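Local atomic coordinates of Myo-inositol phosphohydrolase (Mitsuokella multacida, PDB entry 4WU3), a protein that probably removes phosphate groups from inositol phosphates such as phytate, acting as a phosphatase of the protein-tyrosine-phosphatase-like phytase family. Residues 544-556 and 567-579. The protein carries 2 engineered substitutions. Numbering follows the deposited sequence.
Sequences AGRTTAYMAMYDM and ILSRQYLLGGNYV. With 4IP (inositol-(1,3,4,5)-tetrakisphosphate), chain F.
Asp555 and Arg570 join helix 545-556 to helix 567-573 behind the phosphate-binding P-loop of a PTP-like phosphatase domain; the axes run nearer antiparallel than parallel. The salt bridge is side-on and bidentate: Arg570 NH1 reaches Asp555 OD1 at 2.7 Å and Arg570 NE reaches Asp555 OD2 at 2.9 Å, each on a syn lone pair, with carboxylate and guanidinium planes only 20° apart. Asp555 OD2 takes a second donor, Gln571 NE2 at 2.8 Å, from above the carboxylate plane, the amide standing almost perpendicular to it. Bent at chi2 (-52°), Gln571 fits as a knob among Thr548, Met551, Ala552 and Asp555. With an alanine in place of Asp555, the buried Arg570 charge would probably lose its carboxylate mate and the Gln571 amide one of its acceptors.

Apolar contacts gather round Ala552 and Met556: Ala552 CB lies 3.9 Å from Leu568 CD2 and also meets Ile567 CG2 and Val579 CG2, while Met556 CG packs on Ile567 CG2.

Nearer the ligand, a Schellman motif at Gly575 follows helix 567-573 and carries the chain to Gly576, beside Thr548. Arg546 N and NE both bond inositol phosphate oxygen O1P, and Ala544 N bonds O2P. One water donates to Gly545 O and Asn577 OD1. Thr548 OG1, 2.6 Å from Ala544 O, accepts Asn577 N at 3.2 Å with an N-H...O angle of 146°.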
ATOM      1  N   ALA A 544      34.449 -16.670   5.770  1.00 13.02           N
ATOM      2  CA  ALA A 544      34.233 -15.546   6.686  1.00 13.26           C
ATOM      3  C   ALA A 544      33.192 -15.871   7.756  1.00 12.78           C
ATOM      4  O   ALA A 544      33.534 -16.425   8.810  1.00 14.17           O
ATOM      5  CB  ALA A 544      33.838 -14.295   5.912  1.00 14.15           C
ATOM      6  N   GLY A 545      31.927 -15.553   7.468  1.00 10.70           N
ATOM      7  CA  GLY A 545      30.823 -15.678   8.429  1.00  9.59           C
ATOM      8  C   GLY A 545      30.665 -17.029   9.105  1.00  9.52           C
ATOM      9  O   GLY A 545      30.914 -17.184  10.309  1.00  8.97           O
ATOM     10  N   ARG A 546      30.226 -18.014   8.333  1.00  8.95           N
ATOM     11  CA  ARG A 546      30.024 -19.353   8.855  1.00  7.64           C
ATOM     12  C   ARG A 546      31.316 -20.016   9.332  1.00  7.47           C
ATOM     13  O   ARG A 546      31.348 -20.614  10.403  1.00  6.86           O
ATOM     14  CB  ARG A 546      29.342 -20.210   7.803  1.00  7.31           C
ATOM     15  CG  ARG A 546      27.882 -19.835   7.607  1.00  7.26           C
ATOM     16  CD  ARG A 546      27.301 -20.516   6.383  1.00  7.61           C
ATOM     17  NE  ARG A 546      27.887 -19.962   5.166  1.00  7.94           N
ATOM     18  CZ  ARG A 546      27.572 -20.356   3.938  1.00  9.14           C
ATOM     19  NH1 ARG A 546      26.666 -21.312   3.761  1.00  9.05           N
ATOM     20  NH2 ARG A 546      28.152 -19.784   2.882  1.00  9.85           N
ATOM     21  N   THR A 547      32.380 -19.898   8.551  1.00  7.38           N
ATOM     22  CA  THR A 547      33.656 -20.498   8.901  1.00  7.90           C
ATOM     23  C   THR A 547      34.227 -19.971  10.220  1.00  8.30           C
ATOM     24  O   THR A 547      34.662 -20.761  11.073  1.00  8.59           O
ATOM     25  CB  THR A 547      34.682 -20.273   7.774  1.00  8.91           C
ATOM     26  OG1 THR A 547      34.349 -21.105   6.656  1.00  9.88           O
ATOM     27  CG2 THR A 547      36.091 -20.603   8.235  1.00  9.09           C
ATOM     28  N   THR A 548      34.228 -18.650  10.390  1.00  8.22           N
ATOM     29  CA  THR A 548      34.773 -18.036  11.598  1.00  8.41           C
ATOM     30  C   THR A 548      33.897 -18.294  12.819  1.00  8.00           C
ATOM     31  O   THR A 548      34.400 -18.452  13.935  1.00  6.28           O
ATOM     32  CB  THR A 548      34.975 -16.520  11.444  1.00  9.07           C
ATOM     33  OG1 THR A 548      35.688 -16.243  10.233  1.00  9.86           O
ATOM     34  CG2 THR A 548      35.769 -15.990  12.611  1.00  9.76           C
ATOM     35  N   ALA A 549      32.590 -18.357  12.601  1.00  8.04           N
ATOM     36  CA  ALA A 549      31.661 -18.753  13.661  1.00  8.12           C
ATOM     37  C   ALA A 549      32.002 -20.145  14.219  1.00  8.43           C
ATOM     38  O   ALA A 549      32.182 -20.323  15.421  1.00  7.81           O
ATOM     39  CB  ALA A 549      30.229 -18.732  13.136  1.00  7.78           C
ATOM     40  N   TYR A 550      32.099 -21.138  13.343  1.00  9.41           N
ATOM     41  CA  TYR A 550      32.435 -22.488  13.788  1.00  9.45           C
ATOM     42  C   TYR A 550      33.842 -22.564  14.384  1.00 10.24           C
ATOM     43  O   TYR A 550      34.044 -23.203  15.430  1.00 10.73           O
ATOM     44  CB  TYR A 550      32.236 -23.502  12.656  1.00  9.96           C
ATOM     45  CG  TYR A 550      30.818 -24.029  12.620  1.00 10.00           C
ATOM     46  CD1 TYR A 550      30.432 -25.097  13.431  1.00  9.56           C
ATOM     47  CD2 TYR A 550      29.852 -23.431  11.823  1.00  9.39           C
ATOM     48  CE1 TYR A 550      29.130 -25.563  13.422  1.00 10.07           C
ATOM     49  CE2 TYR A 550      28.545 -23.896  11.806  1.00  9.90           C
ATOM     50  CZ  TYR A 550      28.188 -24.960  12.604  1.00 10.49           C
ATOM     51  OH  TYR A 550      26.881 -25.421  12.585  1.00 11.18           O
ATOM     52  N   MET A 551      34.811 -21.899  13.761  1.00  9.50           N
ATOM     53  CA  MET A 551      36.165 -21.903  14.319  1.00 10.16           C
ATOM     54  C   MET A 551      36.199 -21.322  15.747  1.00 10.99           C
ATOM     55  O   MET A 551      36.875 -21.858  16.625  1.00 10.56           O
ATOM     56  CB  MET A 551      37.139 -21.154  13.413  1.00  9.82           C
ATOM     57  CG  MET A 551      37.410 -21.852  12.092  1.00 10.06           C
ATOM     58  SD  MET A 551      38.279 -20.831  10.890  1.00  9.32           S
ATOM     59  CE  MET A 551      39.947 -20.956  11.543  1.00 10.22           C
ATOM     60  N   ALA A 552      35.466 -20.233  15.969  1.00 11.11           N
ATOM     61  CA  ALA A 552      35.398 -19.597  17.275  1.00 10.96           C
ATOM     62  C   ALA A 552      34.711 -20.497  18.303  1.00 11.29           C
ATOM     63  O   ALA A 552      35.094 -20.516  19.473  1.00 10.24           O
ATOM     64  CB  ALA A 552      34.671 -18.262  17.167  1.00 10.88           C
ATOM     65  N   MET A 553      33.693 -21.237  17.876  1.00 10.93           N
ATOM     66  CA  MET A 553      32.992 -22.141  18.786  1.00 11.59           C
ATOM     67  C   MET A 553      33.871 -23.319  19.204  1.00 12.07           C
ATOM     68  O   MET A 553      33.867 -23.732  20.364  1.00 11.21           O
ATOM     69  CB  MET A 553      31.707 -22.659  18.143  1.00 12.93           C
ATOM     70  CG  MET A 553      30.558 -21.674  18.210  1.00 13.93           C
ATOM     71  SD  MET A 553      29.035 -22.389  17.593  1.00 18.08           S
ATOM     72  CE  MET A 553      29.088 -21.957  15.856  1.00 16.37           C
ATOM     73  N   TYR A 554      34.610 -23.870  18.250  1.00 11.34           N
ATOM     74  CA  TYR A 554      35.529 -24.955  18.536  1.00 11.91           C
ATOM     75  C   TYR A 554      36.691 -24.469  19.414  1.00 12.28           C
ATOM     76  O   TYR A 554      37.050 -25.124  20.389  1.00 12.50           O
ATOM     77  CB  TYR A 554      36.048 -25.548  17.226  1.00 13.02           C
ATOM     78  CG  TYR A 554      36.901 -26.781  17.387  1.00 13.67           C
ATOM     79  CD1 TYR A 554      36.462 -27.858  18.140  1.00 14.75           C
ATOM     80  CD2 TYR A 554      38.130 -26.882  16.762  1.00 14.45           C
ATOM     81  CE1 TYR A 554      37.234 -28.993  18.281  1.00 16.08           C
ATOM     82  CE2 TYR A 554      38.905 -28.017  16.896  1.00 16.35           C
ATOM     83  CZ  TYR A 554      38.453 -29.069  17.656  1.00 16.80           C
ATOM     84  OH  TYR A 554      39.234 -30.201  17.792  1.00 19.93           O
ATOM     85  N   ASP A 555      37.276 -23.323  19.067  1.00 11.67           N
ATOM     86  CA  ASP A 555      38.321 -22.720  19.880  1.00 11.83           C
ATOM     87  C   ASP A 555      37.861 -22.632  21.342  1.00 13.27           C
ATOM     88  O   ASP A 555      38.559 -23.102  22.245  1.00 10.72           O
ATOM     89  CB  ASP A 555      38.676 -21.338  19.333  1.00 12.47           C
ATOM     90  CG  ASP A 555      40.026 -20.809  19.846  1.00 14.21           C
ATOM     91  OD1 ASP A 555      40.662 -21.448  20.720  1.00 12.75           O
ATOM     92  OD2 ASP A 555      40.451 -19.727  19.368  1.00 13.75           O
ATOM     93  N   MET A 556      36.681 -22.051  21.563  1.00 14.40           N
ATOM     94  CA  MET A 556      36.140 -21.876  22.911  1.00 16.23           C
ATOM     95  C   MET A 556      36.020 -23.207  23.614  1.00 16.16           C
ATOM     96  O   MET A 556      36.384 -23.339  24.789  1.00 19.48           O
ATOM     97  CB  MET A 556      34.733 -21.280  22.881  1.00 17.44           C
ATOM     98  CG  MET A 556      34.661 -19.794  22.660  1.00 20.15           C
ATOM     99  SD  MET A 556      32.941 -19.272  22.510  1.00 22.47           S
ATOM    100  CE  MET A 556      33.119 -18.078  21.197  1.00 22.28           C
ATOM    101  N   ILE A 567      39.258 -14.966  22.135  1.00 13.83           N
ATOM    102  CA  ILE A 567      38.881 -15.931  21.103  1.00 12.62           C
ATOM    103  C   ILE A 567      38.482 -15.189  19.818  1.00 12.72           C
ATOM    104  O   ILE A 567      39.044 -15.422  18.744  1.00 11.29           O
ATOM    105  CB  ILE A 567      37.691 -16.790  21.556  1.00 11.98           C
ATOM    106  CG1 ILE A 567      38.064 -17.658  22.763  1.00 12.27           C
ATOM    107  CG2 ILE A 567      37.184 -17.646  20.411  1.00 11.46           C
ATOM    108  CD1 ILE A 567      38.956 -18.838  22.438  1.00 13.44           C
ATOM    109  N   LEU A 568      37.511 -14.293  19.927  1.00 11.75           N
ATOM    110  CA  LEU A 568      37.015 -13.587  18.747  1.00 11.48           C
ATOM    111  C   LEU A 568      38.122 -12.764  18.105  1.00 11.44           C
ATOM    112  O   LEU A 568      38.249 -12.692  16.879  1.00 10.35           O
ATOM    113  CB  LEU A 568      35.819 -12.703  19.111  1.00 11.21           C
ATOM    114  CG  LEU A 568      34.614 -13.488  19.634  1.00 11.21           C
ATOM    115  CD1 LEU A 568      33.395 -12.589  19.746  1.00 11.46           C
ATOM    116  CD2 LEU A 568      34.295 -14.695  18.761  1.00 11.12           C
ATOM    117  N   SER A 569      38.943 -12.154  18.942  1.00 11.45           N
ATOM    118  CA  SER A 569      40.036 -11.337  18.451  1.00 11.41           C
ATOM    119  C   SER A 569      41.086 -12.165  17.693  1.00 11.63           C
ATOM    120  O   SER A 569      41.487 -11.808  16.588  1.00 11.32           O
ATOM    121  CB  SER A 569      40.664 -10.568  19.610  1.00 13.06           C
ATOM    122  OG  SER A 569      39.707  -9.695  20.202  1.00 12.43           O
ATOM    123  N   ARG A 570      41.519 -13.286  18.248  1.00 10.56           N
ATOM    124  CA  ARG A 570      42.523 -14.054  17.544  1.00 10.17           C
ATOM    125  C   ARG A 570      41.964 -14.722  16.287  1.00 10.59           C
ATOM    126  O   ARG A 570      42.650 -14.768  15.261  1.00  9.87           O
ATOM    127  CB  ARG A 570      43.207 -15.061  18.464  1.00 11.18           C
ATOM    128  CG  ARG A 570      42.345 -16.201  18.965  1.00 11.20           C
ATOM    129  CD  ARG A 570      42.956 -16.730  20.246  1.00 11.52           C
ATOM    130  NE  ARG A 570      42.572 -18.102  20.530  1.00 11.02           N
ATOM    131  CZ  ARG A 570      43.069 -18.805  21.534  1.00 10.68           C
ATOM    132  NH1 ARG A 570      42.684 -20.038  21.737  1.00 11.46           N
ATOM    133  NH2 ARG A 570      43.959 -18.282  22.342  1.00 10.40           N
ATOM    134  N   GLN A 571      40.719 -15.204  16.333  1.00 10.98           N
ATOM    135  CA  GLN A 571      40.098 -15.761  15.118  1.00 10.60           C
ATOM    136  C   GLN A 571      39.985 -14.685  14.018  1.00 10.42           C
ATOM    137  O   GLN A 571      40.122 -14.983  12.826  1.00 10.39           O
ATOM    138  CB  GLN A 571      38.735 -16.396  15.418  1.00 10.86           C
ATOM    139  CG  GLN A 571      38.792 -17.665  16.262  1.00 10.90           C
ATOM    140  CD  GLN A 571      39.758 -18.701  15.718  1.00 12.09           C
ATOM    141  OE1 GLN A 571      39.935 -18.846  14.506  1.00 12.92           O
ATOM    142  NE2 GLN A 571      40.394 -19.427  16.618  1.00 13.13           N
ATOM    143  N   TYR A 572      39.748 -13.441  14.423  1.00 10.03           N
ATOM    144  CA  TYR A 572      39.756 -12.324  13.487  1.00 11.31           C
ATOM    145  C   TYR A 572      41.174 -12.086  12.996  1.00 11.87           C
ATOM    146  O   TYR A 572      41.420 -12.006  11.783  1.00 10.25           O
ATOM    147  CB  TYR A 572      39.200 -11.037  14.124  1.00 12.76           C
ATOM    148  CG  TYR A 572      39.423  -9.801  13.275  1.00 13.04           C
ATOM    149  CD1 TYR A 572      38.627  -9.542  12.182  1.00 13.69           C
ATOM    150  CD2 TYR A 572      40.447  -8.909  13.559  1.00 14.96           C
ATOM    151  CE1 TYR A 572      38.830  -8.430  11.390  1.00 14.86           C
ATOM    152  CE2 TYR A 572      40.655  -7.783  12.779  1.00 15.47           C
ATOM    153  CZ  TYR A 572      39.840  -7.551  11.689  1.00 16.11           C
ATOM    154  OH  TYR A 572      40.022  -6.433  10.890  1.00 17.15           O
ATOM    155  N   LEU A 573      42.109 -11.991  13.936  1.00 11.55           N
ATOM    156  CA  LEU A 573      43.485 -11.673  13.592  1.00 11.81           C
ATOM    157  C   LEU A 573      44.076 -12.723  12.675  1.00 12.45           C
ATOM    158  O   LEU A 573      44.894 -12.412  11.824  1.00 11.17           O
ATOM    159  CB  LEU A 573      44.336 -11.515  14.845  1.00 12.78           C
ATOM    160  CG  LEU A 573      43.995 -10.241  15.621  1.00 13.76           C
ATOM    161  CD1 LEU A 573      44.725 -10.200  16.944  1.00 14.13           C
ATOM    162  CD2 LEU A 573      44.329  -9.009  14.796  1.00 14.31           C
ATOM    163  N   LEU A 574      43.648 -13.968  12.833  1.00 12.14           N
ATOM    164  CA  LEU A 574      44.212 -15.044  12.028  1.00 12.96           C
ATOM    165  C   LEU A 574      43.646 -15.063  10.618  1.00 15.08           C
ATOM    166  O   LEU A 574      44.124 -15.818   9.780  1.00 16.69           O
ATOM    167  CB  LEU A 574      43.993 -16.395  12.701  1.00 13.47           C
ATOM    168  CG  LEU A 574      44.861 -16.569  13.945  1.00 13.31           C
ATOM    169  CD1 LEU A 574      44.319 -17.640  14.876  1.00 14.49           C
ATOM    170  CD2 LEU A 574      46.286 -16.879  13.528  1.00 14.86           C
ATOM    171  N   GLY A 575      42.630 -14.236  10.359  1.00 15.75           N
ATOM    172  CA  GLY A 575      42.079 -14.093   9.013  1.00 15.56           C
ATOM    173  C   GLY A 575      40.585 -14.344   8.855  1.00 14.27           C
ATOM    174  O   GLY A 575      40.066 -14.288   7.734  1.00 13.67           O
ATOM    175  N   GLY A 576      39.892 -14.623   9.962  1.00 12.52           N
ATOM    176  CA  GLY A 576      38.436 -14.705   9.950  1.00 10.13           C
ATOM    177  C   GLY A 576      37.849 -13.305   9.983  1.00  9.72           C
ATOM    178  O   GLY A 576      38.575 -12.311   9.906  1.00  7.49           O
ATOM    179  N   ASN A 577      36.527 -13.206  10.073  1.00 10.15           N
ATOM    180  CA  ASN A 577      35.923 -11.924  10.398  1.00 10.57           C
ATOM    181  C   ASN A 577      35.751 -11.886  11.902  1.00 12.04           C
ATOM    182  O   ASN A 577      36.250 -12.786  12.594  1.00 12.66           O
ATOM    183  CB  ASN A 577      34.614 -11.672   9.639  1.00 12.12           C
ATOM    184  CG  ASN A 577      33.501 -12.640   9.999  1.00 13.50           C
ATOM    185  OD1 ASN A 577      33.560 -13.346  11.002  1.00 15.79           O
ATOM    186  ND2 ASN A 577      32.466 -12.670   9.164  1.00 14.76           N
ATOM    187  N   TYR A 578      35.095 -10.844  12.417  1.00 12.04           N
ATOM    188  CA  TYR A 578      34.794 -10.758  13.841  1.00 11.78           C
ATOM    189  C   TYR A 578      33.350 -11.200  14.040  1.00 11.83           C
ATOM    190  O   TYR A 578      32.429 -10.550  13.532  1.00 10.64           O
ATOM    191  CB  TYR A 578      34.983  -9.328  14.352  1.00 12.79           C
ATOM    192  CG  TYR A 578      35.149  -9.245  15.855  1.00 13.20           C
ATOM    193  CD1 TYR A 578      36.351  -9.604  16.452  1.00 12.63           C
ATOM    194  CD2 TYR A 578      34.111  -8.817  16.674  1.00 12.62           C
ATOM    195  CE1 TYR A 578      36.513  -9.543  17.819  1.00 14.13           C
ATOM    196  CE2 TYR A 578      34.265  -8.754  18.047  1.00 13.05           C
ATOM    197  CZ  TYR A 578      35.469  -9.115  18.611  1.00 14.07           C
ATOM    198  OH  TYR A 578      35.648  -9.062  19.969  1.00 16.74           O
ATOM    199  N   VAL A 579      33.149 -12.290  14.781  1.00 10.08           N
ATOM    200  CA  VAL A 579      31.839 -12.916  14.849  1.00 10.50           C
ATOM    201  C   VAL A 579      30.796 -11.991  15.459  1.00 11.04           C
ATOM    202  O   VAL A 579      29.619 -12.122  15.155  1.00 10.35           O
ATOM    203  CB  VAL A 579      31.854 -14.216  15.671  1.00 10.55           C
ATOM    204  CG1 VAL A 579      30.454 -14.823  15.740  1.00 10.74           C
ATOM    205  CG2 VAL A 579      32.839 -15.211  15.083  1.00 10.51           C
TER
HETATM  206  C1  4IP F 702      29.841 -14.937   3.790  1.00 39.44           C
HETATM  207  O1  4IP F 702      30.841 -15.804   4.323  1.00 28.87           O
HETATM  208  C2  4IP F 702      29.850 -14.999   2.268  1.00 44.96           C
HETATM  209  O2  4IP F 702      31.154 -14.700   1.788  1.00 47.40           O
HETATM  210  C3  4IP F 702      28.885 -13.992   1.658  1.00 50.30           C
HETATM  211  O3  4IP F 702      28.956 -14.062   0.232  1.00 63.15           O
HETATM  212  C4  4IP F 702      29.184 -12.569   2.121  1.00 48.35           C
HETATM  213  O4  4IP F 702      28.186 -11.687   1.592  1.00 51.77           O
HETATM  214  C5  4IP F 702      29.178 -12.499   3.644  1.00 49.28           C
HETATM  215  O5  4IP F 702      29.513 -11.181   4.085  1.00 54.25           O
HETATM  216  C6  4IP F 702      30.143 -13.513   4.256  1.00 44.98           C
HETATM  217  O6  4IP F 702      30.084 -13.457   5.683  1.00 41.56           O
HETATM  218  P1  4IP F 702      30.603 -17.378   4.543  1.00 21.08           P
HETATM  219  O1P 4IP F 702      29.644 -17.453   5.699  1.00 17.16           O
HETATM  220  O2P 4IP F 702      31.992 -17.887   4.829  1.00 20.97           O
HETATM  221  O3P 4IP F 702      30.056 -17.864   3.225  1.00 23.13           O
HETATM  222  P3  4IP F 702      27.626 -14.356  -0.634  1.00 64.27           P
HETATM  223  O4P 4IP F 702      26.571 -13.487   0.011  1.00 79.37           O
HETATM  224  O5P 4IP F 702      27.409 -15.844  -0.476  1.00 65.22           O
HETATM  225  O6P 4IP F 702      27.982 -13.920  -2.033  1.00 71.57           O
HETATM  226  P4  4IP F 702      28.563 -10.336   0.788  1.00 55.79           P
HETATM  227  O7P 4IP F 702      29.588 -10.767  -0.233  1.00 53.50           O
HETATM  228  O8P 4IP F 702      27.242  -9.928   0.185  1.00 57.45           O
HETATM  229  O9P 4IP F 702      29.093  -9.415   1.870  1.00 50.09           O
HETATM  230  P5  4IP F 702      28.781 -10.559   5.385  1.00 59.33           P
HETATM  231  OPF 4IP F 702      27.410 -11.216   5.431  1.00 44.56           O
HETATM  232  OPG 4IP F 702      28.759  -9.076   5.080  1.00 75.69           O
HETATM  233  OPH 4IP F 702      29.679 -10.950   6.537  1.00 61.28           O
HETATM  234  O   HOH W   1      31.303 -15.025  12.070  1.00 15.28           O